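Local coordinates for protein nitrite reductase (Hyphomicrobium denitrificans, PDB 2DV6) that probably reduces nitrite to nitric oxide in denitrification, taking electrons from cytochrome c through bound copper ions, at residues I145-A150 with N189-G194; K174-D179 with N329-S334; T56-E61 with N127-P132; V79-Y84 with F100-S105. All blocks are in the same frame, centred on the assembly; numbering follows the deposited sequence.

Contact 1 of 4, residues I145-A150 with N189-G194; sequences ITRDPA and NGKVPG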
loop_
_atom_site.group_PDB
_atom_site.type_symbol
_atom_site.label_atom_id
_atom_site.label_comp_id
_atom_site.label_asym_id
_atom_site.label_seq_id
_atom_site.Cartn_x
_atom_site.Cartn_y
_atom_site.Cartn_z
ATOM N N ILE A 145 -38.580 7.015 13.144
ATOM C CA ILE A 145 -38.452 6.113 14.299
ATOM C C ILE A 145 -38.191 6.889 15.592
ATOM O O ILE A 145 -37.794 6.317 16.595
ATOM C CB ILE A 145 -37.372 4.982 14.043
ATOM C CG1 ILE A 145 -36.013 5.559 13.600
ATOM C CG2 ILE A 145 -37.915 3.957 13.015
ATOM C CD1 ILE A 145 -35.438 6.607 14.574
ATOM N N THR A 146 -38.429 8.201 15.586
ATOM C CA THR A 146 -38.077 9.019 16.734
ATOM C C THR A 146 -39.190 8.995 17.766
ATOM O O THR A 146 -40.362 8.977 17.426
ATOM C CB THR A 146 -37.826 10.493 16.346
ATOM O OG1 THR A 146 -39.013 11.017 15.710
ATOM C CG2 THR A 146 -36.610 10.615 15.369
ATOM N N ARG A 147 -38.800 9.032 19.033
ATOM C CA ARG A 147 -39.724 9.187 20.128
ATOM C C ARG A 147 -39.820 10.683 20.400
ATOM O O ARG A 147 -38.810 11.315 20.730
ATOM C CB ARG A 147 -39.114 8.545 21.353
ATOM C CG ARG A 147 -40.003 8.527 22.568
ATOM C CD ARG A 147 -40.373 7.083 22.760
ATOM N NE ARG A 147 -41.722 6.956 22.426
ATOM C CZ ARG A 147 -42.329 5.834 22.079
ATOM N NH1 ARG A 147 -41.683 4.703 21.919
ATOM N NH2 ARG A 147 -43.626 5.907 21.837
ATOM N N ASP A 148 -41.039 11.231 20.295
ATOM C CA ASP A 148 -41.369 12.590 20.743
ATOM C C ASP A 148 -41.050 12.673 22.253
ATOM O O ASP A 148 -41.425 11.789 23.010
ATOM C CB ASP A 148 -42.876 12.832 20.464
ATOM C CG ASP A 148 -43.333 14.270 20.800
ATOM O OD1 ASP A 148 -42.830 14.881 21.767
ATOM O OD2 ASP A 148 -44.228 14.785 20.090
ATOM N N PRO A 149 -40.274 13.671 22.695
ATOM C CA PRO A 149 -39.926 13.690 24.116
ATOM C C PRO A 149 -41.094 14.025 25.082
ATOM O O PRO A 149 -40.944 13.859 26.308
ATOM C CB PRO A 149 -38.854 14.781 24.202
ATOM C CG PRO A 149 -39.231 15.745 23.029
ATOM C CD PRO A 149 -39.643 14.775 21.943
ATOM N N ALA A 150 -42.231 14.490 24.545
ATOM C CA ALA A 150 -43.463 14.696 25.348
ATOM C C ALA A 150 -44.306 13.434 25.439
ATOM O O ALA A 150 -45.317 13.432 26.111
ATOM C CB ALA A 150 -44.313 15.872 24.781
ATOM N N ASN A 189 -41.884 -1.206 19.718
ATOM C CA ASN A 189 -43.073 -0.444 19.271
ATOM C C ASN A 189 -42.746 0.584 18.202
ATOM O O ASN A 189 -43.383 1.640 18.137
ATOM C CB ASN A 189 -43.793 0.217 20.445
ATOM C CG ASN A 189 -44.718 -0.756 21.230
ATOM O OD1 ASN A 189 -44.711 -1.981 21.046
ATOM N ND2 ASN A 189 -45.517 -0.193 22.088
ATOM N N GLY A 190 -41.732 0.300 17.387
ATOM C CA GLY A 190 -41.457 1.138 16.218
ATOM C C GLY A 190 -40.711 2.460 16.400
ATOM O O GLY A 190 -40.499 3.141 15.422
ATOM N N LYS A 191 -40.297 2.806 17.629
ATOM C CA LYS A 191 -39.558 4.058 17.909
ATOM C C LYS A 191 -38.399 3.880 18.867
ATOM O O LYS A 191 -38.327 2.860 19.559
ATOM C CB LYS A 191 -40.505 5.118 18.488
ATOM C CG LYS A 191 -41.599 5.432 17.492
ATOM C CD LYS A 191 -42.574 6.439 17.998
ATOM C CE LYS A 191 -43.644 6.587 16.921
ATOM N NZ LYS A 191 -44.851 6.807 17.678
ATOM N N VAL A 192 -37.531 4.906 18.946
ATOM C CA VAL A 192 -36.320 4.837 19.742
ATOM C C VAL A 192 -36.259 6.121 20.577
ATOM O O VAL A 192 -36.320 7.198 19.998
ATOM C CB VAL A 192 -35.042 4.712 18.826
ATOM C CG1 VAL A 192 -33.738 4.777 19.685
ATOM C CG2 VAL A 192 -35.110 3.410 17.971
ATOM N N PRO A 193 -36.165 6.024 21.929
ATOM C CA PRO A 193 -36.328 4.860 22.794
ATOM C C PRO A 193 -37.725 4.232 22.692
ATOM O O PRO A 193 -38.636 4.800 22.050
ATOM C CB PRO A 193 -36.181 5.445 24.209
ATOM C CG PRO A 193 -36.625 6.932 24.042
ATOM C CD PRO A 193 -35.893 7.247 22.731
ATOM N N GLY A 194 -37.873 3.058 23.299
ATOM C CA GLY A 194 -39.134 2.397 23.315
ATOM C C GLY A 194 -40.065 3.169 24.254
ATOM O O GLY A 194 -39.666 4.191 24.819
#

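Contact 2 of 4, residues K174-D179 with N329-S334; sequences KGQLDD and NGSVGS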
loop_
_atom_site.group_PDB
_atom_site.type_symbol
_atom_site.label_atom_id
_atom_site.label_comp_id
_atom_site.label_asym_id
_atom_site.label_seq_id
_atom_site.Cartn_x
_atom_site.Cartn_y
_atom_site.Cartn_z
ATOM N N LYS A 174 -36.748 -0.186 8.442
ATOM C CA LYS A 174 -35.888 0.810 7.805
ATOM C C LYS A 174 -36.294 2.195 8.281
ATOM O O LYS A 174 -37.393 2.654 7.968
ATOM C CB LYS A 174 -35.995 0.718 6.282
ATOM C CG LYS A 174 -35.164 1.783 5.535
ATOM C CD LYS A 174 -35.610 1.775 4.087
ATOM C CE LYS A 174 -34.744 2.654 3.238
ATOM N NZ LYS A 174 -35.069 2.365 1.808
ATOM N N GLY A 175 -35.409 2.847 9.032
ATOM C CA GLY A 175 -35.704 4.132 9.629
ATOM C C GLY A 175 -34.857 5.271 9.084
ATOM O O GLY A 175 -33.744 5.051 8.540
ATOM N N GLN A 176 -35.360 6.499 9.260
ATOM C CA GLN A 176 -34.588 7.688 8.939
ATOM C C GLN A 176 -33.527 7.947 10.022
ATOM O O GLN A 176 -33.866 8.149 11.216
ATOM C CB GLN A 176 -35.477 8.928 8.829
ATOM C CG GLN A 176 -34.676 10.202 8.483
ATOM C CD GLN A 176 -35.583 11.349 8.081
ATOM O OE1 GLN A 176 -35.615 12.392 8.752
ATOM N NE2 GLN A 176 -36.350 11.151 7.004
ATOM N N LEU A 177 -32.271 8.008 9.584
ATOM C CA LEU A 177 -31.156 8.260 10.489
ATOM C C LEU A 177 -30.712 9.748 10.391
ATOM O O LEU A 177 -30.241 10.345 11.355
ATOM C CB LEU A 177 -29.984 7.320 10.130
ATOM C CG LEU A 177 -28.592 7.580 10.786
ATOM C CD1 LEU A 177 -28.726 7.625 12.321
ATOM C CD2 LEU A 177 -27.625 6.479 10.387
ATOM N N ASP A 178 -30.853 10.333 9.209
ATOM C CA ASP A 178 -30.476 11.731 8.976
ATOM C C ASP A 178 -31.129 12.071 7.652
ATOM O O ASP A 178 -31.698 11.197 6.989
ATOM C CB ASP A 178 -28.955 11.838 8.867
ATOM C CG ASP A 178 -28.420 13.268 9.031
ATOM O OD1 ASP A 178 -27.167 13.380 9.146
ATOM O OD2 ASP A 178 -29.208 14.263 9.055
ATOM N N ASP A 179 -31.047 13.322 7.242
ATOM C CA ASP A 179 -31.547 13.719 5.931
ATOM C C ASP A 179 -30.911 12.818 4.867
ATOM O O ASP A 179 -29.678 12.656 4.824
ATOM C CB ASP A 179 -31.160 15.182 5.690
ATOM C CG ASP A 179 -31.727 15.743 4.392
ATOM O OD1 ASP A 179 -30.940 16.379 3.636
ATOM O OD2 ASP A 179 -32.939 15.564 4.134
ATOM N N ASN A 329 -33.016 10.264 21.186
ATOM C CA ASN A 329 -34.320 9.809 20.654
ATOM C C ASN A 329 -34.300 9.427 19.176
ATOM O O ASN A 329 -35.157 9.882 18.391
ATOM C CB ASN A 329 -35.427 10.835 20.982
ATOM C CG ASN A 329 -35.693 10.923 22.469
ATOM O OD1 ASN A 329 -34.839 10.531 23.253
ATOM N ND2 ASN A 329 -36.881 11.416 22.881
ATOM N N GLY A 330 -33.280 8.632 18.794
ATOM C CA GLY A 330 -33.333 7.843 17.564
ATOM C C GLY A 330 -32.635 8.326 16.310
ATOM O O GLY A 330 -32.249 7.518 15.466
ATOM N N SER A 331 -32.445 9.640 16.157
ATOM C CA SER A 331 -32.133 10.122 14.836
ATOM C C SER A 331 -31.440 11.466 14.868
ATOM O O SER A 331 -31.542 12.200 15.879
ATOM C CB SER A 331 -33.449 10.289 14.081
ATOM O OG SER A 331 -33.258 10.222 12.687
ATOM N N VAL A 332 -30.778 11.816 13.765
ATOM C CA VAL A 332 -30.220 13.156 13.652
ATOM C C VAL A 332 -31.344 14.200 13.513
ATOM O O VAL A 332 -32.211 14.043 12.660
ATOM C CB VAL A 332 -29.198 13.280 12.495
ATOM C CG1 VAL A 332 -28.731 14.785 12.352
ATOM C CG2 VAL A 332 -27.972 12.370 12.762
ATOM N N GLY A 333 -31.335 15.231 14.363
ATOM C CA GLY A 333 -32.365 16.283 14.323
ATOM C C GLY A 333 -33.678 15.907 15.001
ATOM O O GLY A 333 -34.693 16.631 14.898
ATOM N N SER A 334 -33.659 14.765 15.683
ATOM C CA SER A 334 -34.816 14.262 16.379
ATOM C C SER A 334 -35.426 15.328 17.308
ATOM O O SER A 334 -36.630 15.628 17.216
ATOM C CB SER A 334 -34.449 13.011 17.176
ATOM O OG SER A 334 -35.563 12.581 17.950
HETATM O O HOH W 1 -33.697 12.484 11.039
#

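Contact 3 of 4, residues T56-E61 with N127-P132; sequences TLVVHE and NIQVLP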
loop_
_atom_site.group_PDB
_atom_site.type_symbol
_atom_site.label_atom_id
_atom_site.label_comp_id
_atom_site.label_asym_id
_atom_site.label_seq_id
_atom_site.Cartn_x
_atom_site.Cartn_y
_atom_site.Cartn_z
ATOM N N THR A 56 -20.341 24.041 -4.381
ATOM C CA THR A 56 -21.206 25.124 -3.962
ATOM C C THR A 56 -21.814 24.723 -2.630
ATOM O O THR A 56 -22.382 23.629 -2.486
ATOM C CB THR A 56 -22.257 25.442 -5.021
ATOM O OG1 THR A 56 -21.573 25.768 -6.242
ATOM C CG2 THR A 56 -23.129 26.662 -4.583
ATOM N N LEU A 57 -21.633 25.585 -1.634
ATOM C CA LEU A 57 -22.156 25.318 -0.297
ATOM C C LEU A 57 -23.485 26.047 -0.207
ATOM O O LEU A 57 -23.516 27.284 -0.178
ATOM C CB LEU A 57 -21.162 25.836 0.740
ATOM C CG LEU A 57 -19.696 25.373 0.606
ATOM C CD1 LEU A 57 -18.849 25.879 1.752
ATOM C CD2 LEU A 57 -19.640 23.853 0.514
ATOM N N VAL A 58 -24.589 25.317 -0.210
ATOM C CA VAL A 58 -25.869 26.003 -0.171
ATOM C C VAL A 58 -26.495 26.107 1.204
ATOM O O VAL A 58 -26.665 25.129 1.931
ATOM C CB VAL A 58 -26.851 25.764 -1.409
ATOM C CG1 VAL A 58 -26.334 24.754 -2.440
ATOM C CG2 VAL A 58 -28.335 25.591 -1.016
ATOM N N VAL A 59 -26.845 27.342 1.509
ATOM C CA VAL A 59 -27.125 27.784 2.843
ATOM C C VAL A 59 -28.334 28.743 2.790
ATOM O O VAL A 59 -28.700 29.234 1.719
ATOM C CB VAL A 59 -25.820 28.415 3.384
ATOM C CG1 VAL A 59 -26.046 29.643 4.215
ATOM C CG2 VAL A 59 -24.964 27.319 4.066
ATOM N N HIS A 60 -28.985 28.947 3.938
ATOM C CA HIS A 60 -30.151 29.823 4.018
ATOM C C HIS A 60 -29.883 30.991 4.942
ATOM O O HIS A 60 -29.142 30.873 5.934
ATOM C CB HIS A 60 -31.417 29.058 4.422
ATOM C CG HIS A 60 -31.906 28.127 3.355
ATOM N ND1 HIS A 60 -32.885 28.478 2.451
ATOM C CD2 HIS A 60 -31.524 26.868 3.024
ATOM C CE1 HIS A 60 -33.113 27.465 1.631
ATOM N NE2 HIS A 60 -32.284 26.483 1.943
ATOM N N GLU A 61 -30.454 32.133 4.564
ATOM C CA GLU A 61 -30.326 33.362 5.312
ATOM C C GLU A 61 -30.530 33.150 6.818
ATOM O O GLU A 61 -31.503 32.550 7.231
ATOM C CB GLU A 61 -31.354 34.367 4.793
ATOM C CG GLU A 61 -31.180 35.752 5.440
ATOM C CD GLU A 61 -32.162 36.808 4.923
ATOM O OE1 GLU A 61 -33.027 36.494 4.060
ATOM O OE2 GLU A 61 -32.046 37.963 5.392
ATOM N N ASN A 127 -18.152 28.562 -4.589
ATOM C CA ASN A 127 -19.215 29.467 -4.115
ATOM C C ASN A 127 -20.016 28.993 -2.928
ATOM O O ASN A 127 -20.263 27.791 -2.746
ATOM C CB ASN A 127 -20.215 29.761 -5.230
ATOM C CG ASN A 127 -19.549 30.334 -6.451
ATOM O OD1 ASN A 127 -18.693 31.209 -6.339
ATOM N ND2 ASN A 127 -19.923 29.842 -7.628
ATOM N N ILE A 128 -20.431 29.959 -2.125
ATOM C CA ILE A 128 -21.456 29.755 -1.122
ATOM C C ILE A 128 -22.691 30.495 -1.670
ATOM O O ILE A 128 -22.574 31.644 -2.045
ATOM C CB ILE A 128 -21.034 30.395 0.235
ATOM C CG1 ILE A 128 -19.719 29.788 0.710
ATOM C CG2 ILE A 128 -22.175 30.242 1.294
ATOM C CD1 ILE A 128 -19.330 30.143 2.117
ATOM N N GLN A 129 -23.837 29.825 -1.759
ATOM C CA GLN A 129 -25.093 30.468 -2.091
ATOM C C GLN A 129 -25.917 30.619 -0.814
ATOM O O GLN A 129 -26.318 29.624 -0.200
ATOM C CB GLN A 129 -25.889 29.624 -3.064
ATOM C CG GLN A 129 -25.490 29.760 -4.536
ATOM C CD GLN A 129 -26.268 28.779 -5.429
ATOM O OE1 GLN A 129 -27.252 28.139 -4.995
ATOM N NE2 GLN A 129 -25.823 28.654 -6.695
ATOM N N VAL A 130 -26.147 31.862 -0.408
ATOM C CA VAL A 130 -27.067 32.121 0.688
ATOM C C VAL A 130 -28.455 32.376 0.082
ATOM O O VAL A 130 -28.644 33.370 -0.629
ATOM C CB VAL A 130 -26.635 33.306 1.525
ATOM C CG1 VAL A 130 -27.614 33.502 2.666
ATOM C CG2 VAL A 130 -25.208 33.111 2.054
ATOM N N LEU A 131 -29.396 31.466 0.331
ATOM C CA LEU A 131 -30.743 31.559 -0.227
ATOM C C LEU A 131 -31.692 32.154 0.794
ATOM O O LEU A 131 -31.465 32.034 1.993
ATOM C CB LEU A 131 -31.268 30.183 -0.645
ATOM C CG LEU A 131 -30.548 29.330 -1.693
ATOM C CD1 LEU A 131 -31.086 27.903 -1.682
ATOM C CD2 LEU A 131 -30.720 29.906 -3.060
ATOM N N PRO A 132 -32.775 32.814 0.322
ATOM C CA PRO A 132 -33.774 33.263 1.288
ATOM C C PRO A 132 -34.614 32.083 1.785
ATOM O O PRO A 132 -34.605 30.994 1.191
ATOM C CB PRO A 132 -34.644 34.237 0.458
ATOM C CG PRO A 132 -34.573 33.685 -0.928
ATOM C CD PRO A 132 -33.141 33.191 -1.069
HETATM O O HOH W 2 -18.637 26.162 -5.883
#

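Contact 4 of 4, residues V79-Y84 with F100-S105; sequences VVVDQY and FSFVAS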
loop_
_atom_site.group_PDB
_atom_site.type_symbol
_atom_site.label_atom_id
_atom_site.label_comp_id
_atom_site.label_asym_id
_atom_site.label_seq_id
_atom_site.Cartn_x
_atom_site.Cartn_y
_atom_site.Cartn_z
ATOM N N VAL A 79 -9.118 28.989 3.911
ATOM C CA VAL A 79 -10.339 29.322 3.210
ATOM C C VAL A 79 -10.716 30.725 3.674
ATOM O O VAL A 79 -10.769 30.988 4.875
ATOM C CB VAL A 79 -11.553 28.463 3.629
ATOM C CG1 VAL A 79 -12.742 28.754 2.693
ATOM C CG2 VAL A 79 -11.245 27.027 3.616
ATOM N N VAL A 80 -10.999 31.606 2.722
ATOM C CA VAL A 80 -11.466 32.946 3.027
ATOM C C VAL A 80 -12.840 33.093 2.407
ATOM O O VAL A 80 -13.039 32.703 1.262
ATOM C CB VAL A 80 -10.475 34.029 2.493
ATOM C CG1 VAL A 80 -11.002 35.473 2.740
ATOM C CG2 VAL A 80 -9.111 33.842 3.115
ATOM N N VAL A 81 -13.805 33.611 3.170
ATOM C CA VAL A 81 -15.126 33.849 2.583
ATOM C C VAL A 81 -15.251 35.312 2.208
ATOM O O VAL A 81 -15.235 36.215 3.065
ATOM C CB VAL A 81 -16.321 33.343 3.413
ATOM C CG1 VAL A 81 -17.657 33.640 2.650
ATOM C CG2 VAL A 81 -16.172 31.866 3.667
ATOM N N ASP A 82 -15.377 35.500 0.894
ATOM C CA ASP A 82 -15.181 36.793 0.266
ATOM C C ASP A 82 -15.881 38.005 0.917
ATOM O O ASP A 82 -15.210 39.023 1.195
ATOM C CB ASP A 82 -15.490 36.750 -1.225
ATOM C CG ASP A 82 -15.033 38.013 -1.935
ATOM O OD1 ASP A 82 -14.086 38.681 -1.429
ATOM O OD2 ASP A 82 -15.635 38.339 -2.979
ATOM N N GLN A 83 -17.178 37.967 1.174
ATOM C CA GLN A 83 -17.695 39.250 1.695
ATOM C C GLN A 83 -18.021 39.270 3.190
ATOM O O GLN A 83 -18.269 40.322 3.750
ATOM C CB GLN A 83 -18.808 39.822 0.794
ATOM C CG GLN A 83 -18.590 39.436 -0.678
ATOM C CD GLN A 83 -19.111 40.450 -1.667
ATOM O OE1 GLN A 83 -20.083 40.182 -2.393
ATOM N NE2 GLN A 83 -18.450 41.624 -1.728
ATOM N N TYR A 84 -17.956 38.109 3.837
ATOM C CA TYR A 84 -18.246 37.979 5.254
ATOM C C TYR A 84 -17.018 38.212 6.116
ATOM O O TYR A 84 -17.123 38.351 7.332
ATOM C CB TYR A 84 -18.827 36.601 5.534
ATOM C CG TYR A 84 -20.259 36.455 5.100
ATOM C CD1 TYR A 84 -20.582 36.002 3.819
ATOM C CD2 TYR A 84 -21.300 36.803 5.959
ATOM C CE1 TYR A 84 -21.904 35.863 3.423
ATOM C CE2 TYR A 84 -22.621 36.666 5.567
ATOM C CZ TYR A 84 -22.916 36.197 4.306
ATOM O OH TYR A 84 -24.230 36.080 3.924
ATOM N N PHE A 100 -14.081 26.924 11.274
ATOM C CA PHE A 100 -14.576 28.302 11.520
ATOM C C PHE A 100 -16.034 28.390 11.129
ATOM O O PHE A 100 -16.558 27.469 10.515
ATOM C CB PHE A 100 -13.742 29.379 10.775
ATOM C CG PHE A 100 -13.983 29.436 9.263
ATOM C CD1 PHE A 100 -13.480 28.453 8.418
ATOM C CD2 PHE A 100 -14.694 30.502 8.688
ATOM C CE1 PHE A 100 -13.689 28.519 7.009
ATOM C CE2 PHE A 100 -14.911 30.567 7.334
ATOM C CZ PHE A 100 -14.408 29.552 6.477
ATOM N N SER A 101 -16.678 29.498 11.479
ATOM C CA SER A 101 -18.098 29.685 11.246
ATOM C C SER A 101 -18.410 31.140 10.967
ATOM O O SER A 101 -17.596 32.043 11.252
ATOM C CB SER A 101 -18.910 29.209 12.445
ATOM O OG SER A 101 -18.556 29.944 13.614
ATOM N N PHE A 102 -19.578 31.367 10.384
ATOM C CA PHE A 102 -20.103 32.724 10.207
ATOM C C PHE A 102 -21.617 32.643 10.109
ATOM O O PHE A 102 -22.147 31.602 9.763
ATOM C CB PHE A 102 -19.500 33.389 8.961
ATOM C CG PHE A 102 -19.881 32.709 7.667
ATOM C CD1 PHE A 102 -19.122 31.661 7.172
ATOM C CD2 PHE A 102 -20.993 33.134 6.944
ATOM C CE1 PHE A 102 -19.463 31.023 5.991
ATOM C CE2 PHE A 102 -21.353 32.504 5.765
ATOM C CZ PHE A 102 -20.586 31.445 5.281
ATOM N N VAL A 103 -22.313 33.726 10.440
ATOM C CA VAL A 103 -23.762 33.773 10.268
ATOM C C VAL A 103 -24.005 34.282 8.856
ATOM O O VAL A 103 -23.464 35.332 8.468
ATOM C CB VAL A 103 -24.473 34.677 11.317
ATOM C CG1 VAL A 103 -25.993 34.695 11.042
ATOM C CG2 VAL A 103 -24.227 34.156 12.741
ATOM N N ALA A 104 -24.767 33.516 8.078
ATOM C CA ALA A 104 -25.057 33.867 6.700
ATOM C C ALA A 104 -26.192 34.902 6.688
ATOM O O ALA A 104 -27.329 34.595 6.344
ATOM C CB ALA A 104 -25.422 32.613 5.892
ATOM N N SER A 105 -25.854 36.123 7.089
ATOM C CA SER A 105 -26.835 37.203 7.244
ATOM C C SER A 105 -27.294 37.880 5.934
ATOM O O SER A 105 -28.343 38.527 5.943
ATOM C CB SER A 105 -26.326 38.256 8.232
ATOM O OG SER A 105 -25.086 38.774 7.792
#

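Contact 1 of 4, residues I145-A150 with N189-G194
Between residues 145-150 and 189-194, Thr-146 and Val-192 pair in a single beta bridge, an example of two loops joined by backbone bonds without a sheet. Val-192 N donates to Ile-145 O at 2.8 Å, and Arg-147 N donates to Val-192 O at 3.2 Å. The side-chain bond is straighter: Arg-147 NH1 meets Pro-193 O at 3.1 Å and 170°, on a lone pair of the carbonyl and in the guanidinium plane. The Arg-147 chain starts with CG anti to the backbone N (chi1 -176°) and bends at chi2 and chi3, which turns this guanidinium edge to the carbonyl. In the packing, Lys-191 CD lies 4.0 Å above one guanidinium face, near its rim, the two side chains crossing at about a right angle. Their charged ends, Arg-147 NH2 and Lys-191 NZ, are 4.4 Å apart, and a salt bridge from Arg-147 to Asp-151 probably offsets the like charges. Pro-193, after a cis peptide, sets CD against Arg-147 CB at 3.7 Å. The connection after strand 125-131 is thus held to a loop of the next cupredoxin domain, where Val-192 packs on Tyr-185 and Thr-187 of strand 181-188, while Pro-193 rests on Tyr-293 and Met-295 of strand 290-299.

Contact 2 of 4, residues K174-D179 with N329-S334
Ser-331 OG donates to Gln-176 O at 2.6 Å, coming from above the carbonyl plane, 42° out of it. Its first torsion explains the reach: OG stands anti to the backbone N (chi1 -156°), the position from which it meets the Gln-176 carbonyl. Next along, Val-332 N binds Leu-177 O at 2.9 Å with a nearly straight 164° angle. One water links both sides, lying 3.0 Å from Gln-176 OE1, 2.8 Å from Ser-331 OG and 2.7 Å from Val-332 O; the amide's other end, NE2, bonds to Ser-140. Farther out the contact becomes apolar against polar: Val-332 CG1 packs at 3.4 Å from Asp-178 OD2, a carboxylate oxygen that also accepts from the backbone N of Asp-179. Were Asp-178 replaced by an alanine, that N-H would probably lose its acceptor and a gap would open beside Val-332. The pairing illustrates how irregular backbone is put to use, a classic beta bulge at Leu-177 and Asp-178 meeting a type II turn from Ser-331 to Ser-334. Strand 163-178 thereby ends against the loop that leads into helix 334-338, with Leu-177 packed on Tyr-183 and Tyr-185 of strand 181-188 and, together with Val-332, on Tyr-325 and Leu-327 of strand 325-328.

Contact 3 of 4, residues T56-E61 with N127-P132
Leu-57 and Ile-128 start one face of a parallel strand pair, their ends CD1 and CG1 4.1 Å apart, and Val-59 and Val-130 continue it. This apolar face turns into the N-terminal cupredoxin domain, where Leu-57 and Val-59 pack on Phe-29 of strand 27-36. The other face is mixed. Leu-131 CD1 touches both Val-58 CG2, at 3.7 Å, and His-60 CE1, at 3.9 Å, while the Thr-56 methyl CG2 lies 3.9 Å from Gln-129 CD. His-60 swings CG beside its own backbone N (chi1 -70°), which brings ND1 to Pro-132 O at 3.3 Å. That oxygen lies at the edge of the imidazole, in its plane, whereas the donor stands well above the carbonyl plane. Between the two backbones, bonds alternate as in parallel neighbours: the N-H groups of Leu-57, Val-59 and Glu-61 go to the carbonyls of Asn-127, Gln-129 and Leu-131, and Gln-129 N and Leu-131 N return bonds to the carbonyls of Leu-57 and Val-59. At the start, a water accepts from Asn-127 N and lies 3.0 Å from Thr-56 OG1. Chemically, the bond to Pro-132 O is consistent with a proton on His-60 ND1 and probably limits rotation of the ring.

Contact 4 of 4, residues V79-Y84 with F100-S105
Over one face of the Tyr-84 ring lies Phe-102 CD2, 3.8 Å above the plane and displaced toward the rim. The two ring planes meet at 38°, with centroids 4.8 Å apart, an oblique pair, neither a stack nor T-shaped. Ser-105 N comes to the tyrosine edge, 3.6 Å from Tyr-84 OH, and Val-81 CG2 approaches the edge of the Phe-100 ring, 4.0 Å from CZ. Such interlocking shows how a cupredoxin beta sandwich fills its core: strands 80-81 and 97-103 belong to facing sheets, and side-chain packing, not backbone pairing, joins the two segments, with no hydrogen bond across them. Phe-100 and Phe-102 both hold CG between the backbone N and the carbonyl carbon (chi1 74° and 65°), which sends their rings inward; Val-81 CG2 touches both, and Val-79 CB rests on Phe-100 CE1 at 4.0 Å. Val-79 lies close to a copper site, its side chain about 7 Å from those of the ligands His-77 and Cys-114. Phe-100 also packs on Met-217 of the second subunit. The Tyr-84 hydroxyl bonds to Lys-106 O. A leucine in place of Tyr-84 would probably leave that carbonyl without its mate and Phe-102 less covered. Ala-104 centres an inverse gamma turn, and just before it Val-103 O comes to 3.3 Å from Tyr-84 CE2.

In the fold
From the N terminus, contact 3 brings residues 56-61 beside 127-132, closing a long loop that holds both segments of contact 4. The two touch where Ile-128 meets Phe-102 and Val-59 meets Ala-104, tying an edge of one sheet of the N-terminal cupredoxin domain to the sandwich core. Contacts 1 and 2 follow in series and cross each other, their segments alternating along the chain: contact 1 brings the linker after strand 125-131 to the loop after strand 181-188, and contact 2 ties strand 163-178 to the segment before helix 334-338. Arg-147 O and Asn-329 ND2, probably hydrogen-bonded, join this pair. Contacts 1 and 4 lie about 37 Å apart between centres.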